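Local atomic coordinates of eukaryotic peptide chain release factor GTP-binding subunit (Schizosaccharomyces pombe, PDB entry 1R5B), a protein that is the GTP-binding subunit of a eukaryotic peptide chain release factor, a translational GTPase with an EF-Tu-like GTP-binding domain and beta-rich domains. Residues P358-A370 with K423-E437. Numbering follows the deposited sequence.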
loop_
_atom_site.group_PDB
_atom_site.type_symbol
_atom_site.label_atom_id
_atom_site.label_comp_id
_atom_site.label_asym_id
_atom_site.label_seq_id
_atom_site.Cartn_x
_atom_site.Cartn_y
_atom_site.Cartn_z
ATOM N N PRO A 358 -11.273 0.657 16.469
ATOM C CA PRO A 358 -10.747 -0.697 16.307
ATOM C C PRO A 358 -11.120 -1.332 14.972
ATOM O O PRO A 358 -12.177 -1.031 14.431
ATOM C CB PRO A 358 -11.423 -1.455 17.450
ATOM C CG PRO A 358 -12.716 -0.726 17.630
ATOM C CD PRO A 358 -12.331 0.714 17.497
ATOM N N VAL A 359 -10.257 -2.204 14.460
ATOM C CA VAL A 359 -10.591 -3.061 13.343
ATOM C C VAL A 359 -11.925 -3.738 13.601
ATOM O O VAL A 359 -12.209 -4.132 14.733
ATOM C CB VAL A 359 -9.527 -4.161 13.134
ATOM C CG1 VAL A 359 -9.561 -5.209 14.224
ATOM C CG2 VAL A 359 -9.704 -4.819 11.810
ATOM N N HIS A 360 -12.728 -3.895 12.555
ATOM C CA HIS A 360 -14.016 -4.562 12.682
ATOM C C HIS A 360 -13.868 -6.054 12.919
ATOM O O HIS A 360 -12.866 -6.643 12.568
ATOM C CB HIS A 360 -14.865 -4.331 11.438
ATOM C CG HIS A 360 -15.323 -2.923 11.291
ATOM N ND1 HIS A 360 -16.628 -2.539 11.519
ATOM C CD2 HIS A 360 -14.645 -1.797 10.959
ATOM C CE1 HIS A 360 -16.737 -1.237 11.319
ATOM N NE2 HIS A 360 -15.550 -0.764 10.979
ATOM N N ALA A 361 -14.880 -6.632 13.543
ATOM C CA ALA A 361 -14.979 -8.060 13.725
ATOM C C ALA A 361 -16.448 -8.403 13.646
ATOM O O ALA A 361 -17.295 -7.647 14.121
ATOM C CB ALA A 361 -14.431 -8.462 15.049
ATOM N N THR A 362 -16.752 -9.535 13.031
ATOM C CA THR A 362 -18.136 -9.898 12.777
ATOM C C THR A 362 -18.273 -11.386 12.548
ATOM O O THR A 362 -17.280 -12.086 12.407
ATOM C CB THR A 362 -18.657 -9.104 11.555
ATOM O OG1 THR A 362 -20.080 -9.183 11.466
ATOM C CG2 THR A 362 -18.173 -9.716 10.251
ATOM N N THR A 363 -19.516 -11.854 12.535
ATOM C CA THR A 363 -19.829 -13.215 12.126
ATOM C C THR A 363 -20.600 -13.234 10.806
ATOM O O THR A 363 -20.964 -14.299 10.325
ATOM C CB THR A 363 -20.664 -13.935 13.215
ATOM O OG1 THR A 363 -21.760 -13.105 13.623
ATOM C CG2 THR A 363 -19.859 -14.137 14.484
ATOM N N ARG A 364 -20.855 -12.065 10.222
ATOM C CA ARG A 364 -21.718 -11.966 9.040
ATOM C C ARG A 364 -21.185 -10.985 7.998
ATOM O O ARG A 364 -20.976 -9.815 8.297
ATOM C CB ARG A 364 -23.135 -11.560 9.460
ATOM C CG ARG A 364 -23.820 -12.599 10.319
ATOM C CD ARG A 364 -25.292 -12.337 10.580
ATOM N NE ARG A 364 -25.782 -13.128 11.709
ATOM C CZ ARG A 364 -25.656 -12.797 12.999
ATOM N NH1 ARG A 364 -25.047 -11.672 13.361
ATOM N NH2 ARG A 364 -26.158 -13.597 13.942
ATOM N N PHE A 365 -20.989 -11.473 6.773
ATOM C CA PHE A 365 -20.435 -10.658 5.690
ATOM C C PHE A 365 -20.664 -11.229 4.292
ATOM O O PHE A 365 -20.853 -12.429 4.120
ATOM C CB PHE A 365 -18.932 -10.495 5.887
ATOM C CG PHE A 365 -18.161 -11.782 5.816
ATOM C CD1 PHE A 365 -18.052 -12.585 6.924
ATOM C CD2 PHE A 365 -17.522 -12.171 4.649
ATOM C CE1 PHE A 365 -17.332 -13.750 6.881
ATOM C CE2 PHE A 365 -16.803 -13.347 4.605
ATOM C CZ PHE A 365 -16.712 -14.132 5.734
ATOM N N ILE A 366 -20.581 -10.354 3.293
ATOM C CA ILE A 366 -20.716 -10.732 1.884
ATOM C C ILE A 366 -19.326 -10.937 1.267
ATOM O O ILE A 366 -18.382 -10.256 1.654
ATOM C CB ILE A 366 -21.513 -9.645 1.141
ATOM C CG1 ILE A 366 -22.816 -9.340 1.905
ATOM C CG2 ILE A 366 -21.810 -10.090 -0.287
ATOM C CD1 ILE A 366 -23.739 -8.349 1.223
ATOM N N ALA A 367 -19.202 -11.868 0.317
ATOM C CA ALA A 367 -17.886 -12.280 -0.208
ATOM C C ALA A 367 -17.892 -12.900 -1.623
ATOM O O ALA A 367 -18.585 -13.900 -1.870
ATOM C CB ALA A 367 -17.236 -13.252 0.761
ATOM N N GLN A 368 -17.106 -12.300 -2.530
ATOM C CA GLN A 368 -16.854 -12.852 -3.855
ATOM C C GLN A 368 -15.854 -13.991 -3.761
ATOM O O GLN A 368 -14.862 -13.867 -3.054
ATOM C CB GLN A 368 -16.254 -11.794 -4.782
ATOM C CG GLN A 368 -17.191 -10.670 -5.216
ATOM C CD GLN A 368 -16.666 -9.911 -6.434
ATOM O OE1 GLN A 368 -17.027 -8.751 -6.649
ATOM N NE2 GLN A 368 -15.818 -10.561 -7.228
ATOM N N ILE A 369 -16.078 -15.062 -4.525
ATOM C CA ILE A 369 -15.301 -16.299 -4.375
ATOM C C ILE A 369 -15.034 -17.016 -5.701
ATOM O O ILE A 369 -15.574 -16.650 -6.745
ATOM C CB ILE A 369 -16.019 -17.256 -3.376
ATOM C CG1 ILE A 369 -15.027 -17.963 -2.444
ATOM C CG2 ILE A 369 -16.877 -18.288 -4.102
ATOM C CD1 ILE A 369 -15.656 -18.411 -1.112
ATOM N N ALA A 370 -14.201 -18.050 -5.641
ATOM C CA ALA A 370 -13.795 -18.775 -6.830
ATOM C C ALA A 370 -13.387 -20.200 -6.471
ATOM O O ALA A 370 -12.339 -20.409 -5.862
ATOM C CB ALA A 370 -12.649 -18.051 -7.523
ATOM N N LYS A 423 -17.894 -18.814 -9.485
ATOM C CA LYS A 423 -17.661 -17.635 -8.660
ATOM C C LYS A 423 -18.821 -17.389 -7.641
ATOM O O LYS A 423 -19.645 -18.292 -7.424
ATOM C CB LYS A 423 -17.438 -16.444 -9.603
ATOM C CG LYS A 423 -15.975 -16.279 -10.088
ATOM C CD LYS A 423 -15.762 -16.729 -11.540
ATOM C CE LYS A 423 -15.453 -15.540 -12.459
ATOM N NZ LYS A 423 -15.398 -15.903 -13.907
ATOM N N ILE A 424 -18.872 -16.214 -6.988
ATOM C CA ILE A 424 -19.998 -15.862 -6.083
ATOM C C ILE A 424 -20.095 -14.385 -5.629
ATOM O O ILE A 424 -19.126 -13.637 -5.695
ATOM C CB ILE A 424 -19.955 -16.736 -4.797
ATOM C CG1 ILE A 424 -21.377 -17.040 -4.282
ATOM C CG2 ILE A 424 -19.110 -16.047 -3.726
ATOM C CD1 ILE A 424 -21.518 -17.090 -2.729
ATOM N N ILE A 425 -21.281 -13.992 -5.161
ATOM C CA ILE A 425 -21.454 -12.811 -4.297
ATOM C C ILE A 425 -22.601 -13.059 -3.283
ATOM O O ILE A 425 -23.776 -12.871 -3.603
ATOM C CB ILE A 425 -21.602 -11.464 -5.147
ATOM C CG1 ILE A 425 -22.863 -10.630 -4.815
ATOM C CG2 ILE A 425 -21.505 -11.729 -6.653
ATOM C CD1 ILE A 425 -22.809 -9.885 -3.476
ATOM N N ALA A 426 -22.260 -13.517 -2.072
ATOM C CA ALA A 426 -23.281 -13.894 -1.073
ATOM C C ALA A 426 -22.831 -13.917 0.399
ATOM O O ALA A 426 -21.635 -13.852 0.706
ATOM C CB ALA A 426 -23.870 -15.234 -1.435
ATOM N N GLU A 427 -23.821 -14.038 1.293
ATOM C CA GLU A 427 -23.610 -13.994 2.752
ATOM C C GLU A 427 -22.832 -15.199 3.279
ATOM O O GLU A 427 -23.021 -16.329 2.823
ATOM C CB GLU A 427 -24.948 -13.902 3.517
ATOM C CG GLU A 427 -25.312 -12.503 4.008
ATOM C CD GLU A 427 -26.234 -12.509 5.216
ATOM O OE1 GLU A 427 -27.420 -12.142 5.067
ATOM O OE2 GLU A 427 -25.772 -12.873 6.321
ATOM N N LEU A 428 -21.975 -14.931 4.257
ATOM C CA LEU A 428 -21.190 -15.953 4.935
ATOM C C LEU A 428 -21.319 -15.759 6.439
ATOM O O LEU A 428 -21.694 -14.685 6.905
ATOM C CB LEU A 428 -19.720 -15.876 4.534
ATOM C CG LEU A 428 -19.269 -16.916 3.507
ATOM C CD1 LEU A 428 -19.999 -16.691 2.179
ATOM C CD2 LEU A 428 -17.742 -16.888 3.312
ATOM N N GLU A 429 -21.001 -16.809 7.189
ATOM C CA GLU A 429 -21.144 -16.796 8.632
ATOM C C GLU A 429 -20.064 -17.667 9.278
ATOM O O GLU A 429 -19.667 -18.716 8.720
ATOM C CB GLU A 429 -22.557 -17.261 9.027
ATOM C CG GLU A 429 -23.492 -16.128 9.445
ATOM C CD GLU A 429 -24.846 -16.618 9.942
ATOM O OE1 GLU A 429 -24.881 -17.419 10.901
ATOM O OE2 GLU A 429 -25.880 -16.198 9.373
ATOM N N THR A 430 -19.599 -17.223 10.456
ATOM C CA THR A 430 -18.649 -17.984 11.282
ATOM C C THR A 430 -19.261 -18.371 12.627
ATOM O O THR A 430 -20.288 -17.818 13.018
ATOM C CB THR A 430 -17.405 -17.149 11.536
ATOM O OG1 THR A 430 -17.791 -15.833 11.951
ATOM C CG2 THR A 430 -16.636 -16.914 10.258
ATOM N N GLN A 431 -18.625 -19.321 13.325
ATOM C CA GLN A 431 -19.105 -19.778 14.648
ATOM C C GLN A 431 -18.676 -18.829 15.767
ATOM O O GLN A 431 -19.372 -18.707 16.779
ATOM C CB GLN A 431 -18.612 -21.198 14.973
ATOM C CG GLN A 431 -19.289 -22.309 14.179
ATOM C CD GLN A 431 -20.783 -22.379 14.427
ATOM O OE1 GLN A 431 -21.239 -23.113 15.303
ATOM N NE2 GLN A 431 -21.548 -21.613 13.656
ATOM N N THR A 432 -17.520 -18.188 15.594
ATOM C CA THR A 432 -17.068 -17.146 16.518
ATOM C C THR A 432 -16.475 -15.988 15.725
ATOM O O THR A 432 -15.849 -16.217 14.699
ATOM C CB THR A 432 -16.025 -17.692 17.525
ATOM O OG1 THR A 432 -14.850 -18.125 16.830
ATOM C CG2 THR A 432 -16.531 -18.957 18.241
ATOM N N PRO A 433 -16.646 -14.756 16.208
ATOM C CA PRO A 433 -16.268 -13.562 15.445
ATOM C C PRO A 433 -14.810 -13.550 14.962
ATOM O O PRO A 433 -13.922 -14.012 15.665
ATOM C CB PRO A 433 -16.496 -12.424 16.452
ATOM C CG PRO A 433 -17.476 -12.936 17.402
ATOM C CD PRO A 433 -17.187 -14.398 17.534
ATOM N N VAL A 434 -14.577 -13.030 13.764
ATOM C CA VAL A 434 -13.217 -12.888 13.256
ATOM C C VAL A 434 -13.023 -11.490 12.699
ATOM O O VAL A 434 -13.959 -10.877 12.189
ATOM C CB VAL A 434 -12.828 -14.025 12.245
ATOM C CG1 VAL A 434 -14.049 -14.777 11.745
ATOM C CG2 VAL A 434 -11.985 -13.503 11.079
ATOM N N CYS A 435 -11.804 -10.979 12.825
ATOM C CA CYS A 435 -11.500 -9.623 12.390
ATOM C C CYS A 435 -11.377 -9.581 10.899
ATOM O O CYS A 435 -10.793 -10.468 10.303
ATOM C CB CYS A 435 -10.205 -9.129 13.018
ATOM S SG CYS A 435 -10.259 -9.169 14.820
ATOM N N MET A 436 -11.932 -8.542 10.296
ATOM C CA MET A 436 -11.907 -8.385 8.849
ATOM C C MET A 436 -12.322 -6.965 8.481
ATOM O O MET A 436 -12.971 -6.274 9.262
ATOM C CB MET A 436 -12.830 -9.413 8.159
ATOM C CG MET A 436 -14.325 -9.235 8.455
ATOM S SD MET A 436 -15.477 -10.379 7.601
ATOM C CE MET A 436 -14.924 -11.847 8.232
ATOM N N GLU A 437 -11.902 -6.537 7.304
ATOM C CA GLU A 437 -12.408 -5.342 6.662
ATOM C C GLU A 437 -12.683 -5.669 5.190
ATOM O O GLU A 437 -12.179 -6.663 4.660
ATOM C CB GLU A 437 -11.368 -4.218 6.716
ATOM C CG GLU A 437 -10.907 -3.829 8.108
ATOM C CD GLU A 437 -11.845 -2.903 8.840
ATOM O OE1 GLU A 437 -12.536 -2.078 8.215
ATOM O OE2 GLU A 437 -11.868 -2.994 10.079
#
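The ring of Phe-365 fills a slot between Met-436 and Leu-428. Met-436 CE lies 3.7 Å from the centroid of the Phe-365 ring, over one face and toward the rim, and SD follows it over that face in a Met-aromatic contact; the bend at chi3 (62°) folds the methyl back onto the ring. Over the opposite face, Leu-428 CB sits 3.9 Å from the same centroid, 20° off the normal, as a CH-pi contact. Thr-362 CG2 fills in beside the sulfur, 3.8 Å from Met-436 SD. On the other face of the sheet, Arg-364 and Glu-429 run side by side, CG to CG 3.7 Å, with a long salt bridge from Arg-364 NE to Glu-429 OE2 (3.9 Å); Arg-364 also has a weak, long ion pair with Asp-467, whereas Glu-427 pairs with Lys-399. Where the ribbon turns, Thr-363 CG2 rests 4.0 Å from Pro-433 CG. Beyond it, Glu-437 OE2 accepts the backbone N-H of His-360 (N to OE2 2.8 Å, 177°) and lies in the His-360 ring plane at its CD2 edge. Backbone bonds link Thr-362 with Val-434 and Phe-365 with Leu-428 in both directions, and these antiparallel pairings bracket the corners at Thr-363 and 431-432. Such a bent ribbon, largely apolar on its Phe-365 side, is consistent with the C-terminal beta-barrel of eEF1A-like GTPases.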